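PDB 3A0C: Mannose/sialic acid-binding lectin from Polygonatum cyrtonema, which probably binds carbohydrate, mannose in particular, as a bulb-type lectin with the beta-prism II fold. Local coordinates for residues N31-D36 with V41-T46. Residues are numbered along the deposited sequence; the frame is centred on the assembly and turned at random.
Sequences NFVLYD and VWASNT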
loop_
_atom_site.group_PDB
_atom_site.type_symbol
_atom_site.label_atom_id
_atom_site.label_comp_id
_atom_site.label_asym_id
_atom_site.label_seq_id
_atom_site.Cartn_x
_atom_site.Cartn_y
_atom_site.Cartn_z
ATOM N N ASN A 31 9.756 2.165 -20.122
ATOM C CA ASN A 31 8.316 2.102 -20.183
ATOM C C ASN A 31 7.810 1.527 -18.878
ATOM O O ASN A 31 8.196 0.433 -18.490
ATOM C CB ASN A 31 7.882 1.240 -21.367
ATOM C CG ASN A 31 6.422 1.436 -21.728
ATOM O OD1 ASN A 31 5.831 2.487 -21.459
ATOM N ND2 ASN A 31 5.834 0.428 -22.350
ATOM N N PHE A 32 6.964 2.281 -18.186
ATOM C CA PHE A 32 6.400 1.817 -16.924
ATOM C C PHE A 32 5.044 1.208 -17.261
ATOM O O PHE A 32 4.080 1.925 -17.548
ATOM C CB PHE A 32 6.249 2.987 -15.946
ATOM C CG PHE A 32 5.801 2.574 -14.581
ATOM C CD1 PHE A 32 6.473 1.570 -13.896
ATOM C CD2 PHE A 32 4.709 3.189 -13.976
ATOM C CE1 PHE A 32 6.068 1.178 -12.630
ATOM C CE2 PHE A 32 4.290 2.802 -12.697
ATOM C CZ PHE A 32 4.972 1.795 -12.027
ATOM N N VAL A 33 4.975 -0.122 -17.226
ATOM C CA VAL A 33 3.754 -0.827 -17.588
ATOM C C VAL A 33 3.199 -1.855 -16.593
ATOM O O VAL A 33 3.938 -2.519 -15.858
ATOM C CB VAL A 33 3.940 -1.483 -18.995
ATOM C CG1 VAL A 33 5.400 -1.784 -19.238
ATOM C CG2 VAL A 33 3.122 -2.745 -19.107
ATOM N N LEU A 34 1.876 -1.970 -16.586
ATOM C CA LEU A 34 1.160 -2.900 -15.717
ATOM C C LEU A 34 0.779 -4.144 -16.506
ATOM O O LEU A 34 0.101 -4.041 -17.521
ATOM C CB LEU A 34 -0.108 -2.230 -15.174
ATOM C CG LEU A 34 -1.101 -3.084 -14.393
ATOM C CD1 LEU A 34 -0.429 -3.751 -13.211
ATOM C CD2 LEU A 34 -2.225 -2.195 -13.920
ATOM N N TYR A 35 1.215 -5.315 -16.048
ATOM C CA TYR A 35 0.898 -6.563 -16.731
ATOM C C TYR A 35 -0.141 -7.395 -16.013
ATOM O O TYR A 35 -0.145 -7.474 -14.785
ATOM C CB TYR A 35 2.150 -7.409 -16.902
ATOM C CG TYR A 35 3.068 -6.875 -17.966
ATOM C CD1 TYR A 35 2.777 -7.055 -19.312
ATOM C CD2 TYR A 35 4.212 -6.161 -17.629
ATOM C CE1 TYR A 35 3.605 -6.535 -20.311
ATOM C CE2 TYR A 35 5.050 -5.635 -18.613
ATOM C CZ TYR A 35 4.733 -5.825 -19.956
ATOM O OH TYR A 35 5.513 -5.275 -20.944
ATOM N N ASP A 36 -1.023 -8.014 -16.791
ATOM C CA ASP A 36 -2.067 -8.879 -16.256
ATOM C C ASP A 36 -1.897 -10.202 -16.984
ATOM O O ASP A 36 -2.326 -10.342 -18.124
ATOM C CB ASP A 36 -3.455 -8.307 -16.550
ATOM C CG ASP A 36 -4.574 -9.138 -15.932
ATOM O OD1 ASP A 36 -4.313 -10.303 -15.547
ATOM O OD2 ASP A 36 -5.712 -8.631 -15.846
ATOM N N VAL A 41 -1.986 -4.101 -19.607
ATOM C CA VAL A 41 -3.285 -3.443 -19.431
ATOM C C VAL A 41 -3.117 -1.949 -19.189
ATOM O O VAL A 41 -4.088 -1.196 -19.256
ATOM C CB VAL A 41 -4.071 -4.031 -18.234
ATOM C CG1 VAL A 41 -4.173 -5.531 -18.372
ATOM C CG2 VAL A 41 -3.391 -3.647 -16.918
ATOM N N TRP A 42 -1.893 -1.522 -18.892
ATOM C CA TRP A 42 -1.616 -0.106 -18.649
ATOM C C TRP A 42 -0.127 0.208 -18.813
ATOM O O TRP A 42 0.719 -0.653 -18.567
ATOM C CB TRP A 42 -2.066 0.305 -17.237
ATOM C CG TRP A 42 -1.944 1.785 -17.008
ATOM C CD1 TRP A 42 -2.906 2.736 -17.224
ATOM C CD2 TRP A 42 -0.767 2.493 -16.588
ATOM N NE1 TRP A 42 -2.398 3.993 -16.966
ATOM C CE2 TRP A 42 -1.088 3.871 -16.575
ATOM C CE3 TRP A 42 0.526 2.094 -16.221
ATOM C CZ2 TRP A 42 -0.160 4.854 -16.211
ATOM C CZ3 TRP A 42 1.451 3.071 -15.858
ATOM C CH2 TRP A 42 1.100 4.439 -15.857
ATOM N N ALA A 43 0.186 1.439 -19.217
ATOM C CA ALA A 43 1.579 1.844 -19.398
ATOM C C ALA A 43 1.734 3.354 -19.461
ATOM O O ALA A 43 0.790 4.067 -19.815
ATOM C CB ALA A 43 2.143 1.208 -20.666
ATOM N N SER A 44 2.920 3.836 -19.094
ATOM C CA SER A 44 3.218 5.264 -19.137
ATOM C C SER A 44 3.536 5.651 -20.585
ATOM O O SER A 44 3.651 6.827 -20.906
ATOM C CB SER A 44 4.409 5.596 -18.241
ATOM O OG SER A 44 5.551 4.881 -18.662
ATOM N N ASN A 45 3.681 4.655 -21.453
ATOM C CA ASN A 45 3.954 4.904 -22.866
ATOM C C ASN A 45 5.244 5.662 -23.116
ATOM O O ASN A 45 5.355 6.400 -24.096
ATOM C CB ASN A 45 2.804 5.690 -23.505
ATOM C CG ASN A 45 1.500 4.907 -23.539
ATOM O OD1 ASN A 45 1.473 3.755 -23.961
ATOM N ND2 ASN A 45 0.411 5.536 -23.106
ATOM N N THR A 46 6.220 5.494 -22.235
ATOM C CA THR A 46 7.495 6.173 -22.407
ATOM C C THR A 46 8.582 5.209 -22.892
ATOM O O THR A 46 9.775 5.493 -22.780
ATOM C CB THR A 46 7.942 6.853 -21.092
ATOM O OG1 THR A 46 7.899 5.909 -20.013
ATOM C CG2 THR A 46 7.027 8.024 -20.765
#
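N31 reaches across to the turn that follows strand 39-43: with CG anti to the backbone N (chi1 -164°), its amide oxygen OD1 accepts a weak, bent hydrogen bond from T46 N at 3.1 Å. At F32 the serine hydroxyl stands in for a backbone carbonyl, S44 OG taking the F32 N-H at 3.0 Å while passing its own hydrogen to T46 OG1, whose hydroxyl is bonded in turn to the carbonyl of C30. F32 O receives S44 N at 2.7 Å and also lies against the CA-H of A43. The F32 ring leans obliquely on the far end of the W42 indole, CD2 to CZ3 3.8 Å; the ring also packs on I65, and the indole on W74, both of a neighbouring sheet. Strands 32-36 and 39-43 form the hairpin at one edge of a four-stranded antiparallel sheet, one of the three that make up the beta-prism II fold of bulb-type lectins. V33 and A43 are a non-hydrogen-bonded pair of this hairpin, with CB atoms 3.6 Å apart. On the opposite face L34 CB meets W42 CB at 3.8 Å, the side chains crossing at about a right angle, and L34 N donates to W42 O from above the carbonyl plane. A classic beta bulge follows, V41 and W42 both facing L34: V41 N meets L34 O at 3.0 Å, W42 N only weakly. The L34 branch point CG presses tightly on V41 CG2 (3.5 Å). Beyond it, D36 CB touches V41 CG1, while the carboxylate forms a salt bridge with R93.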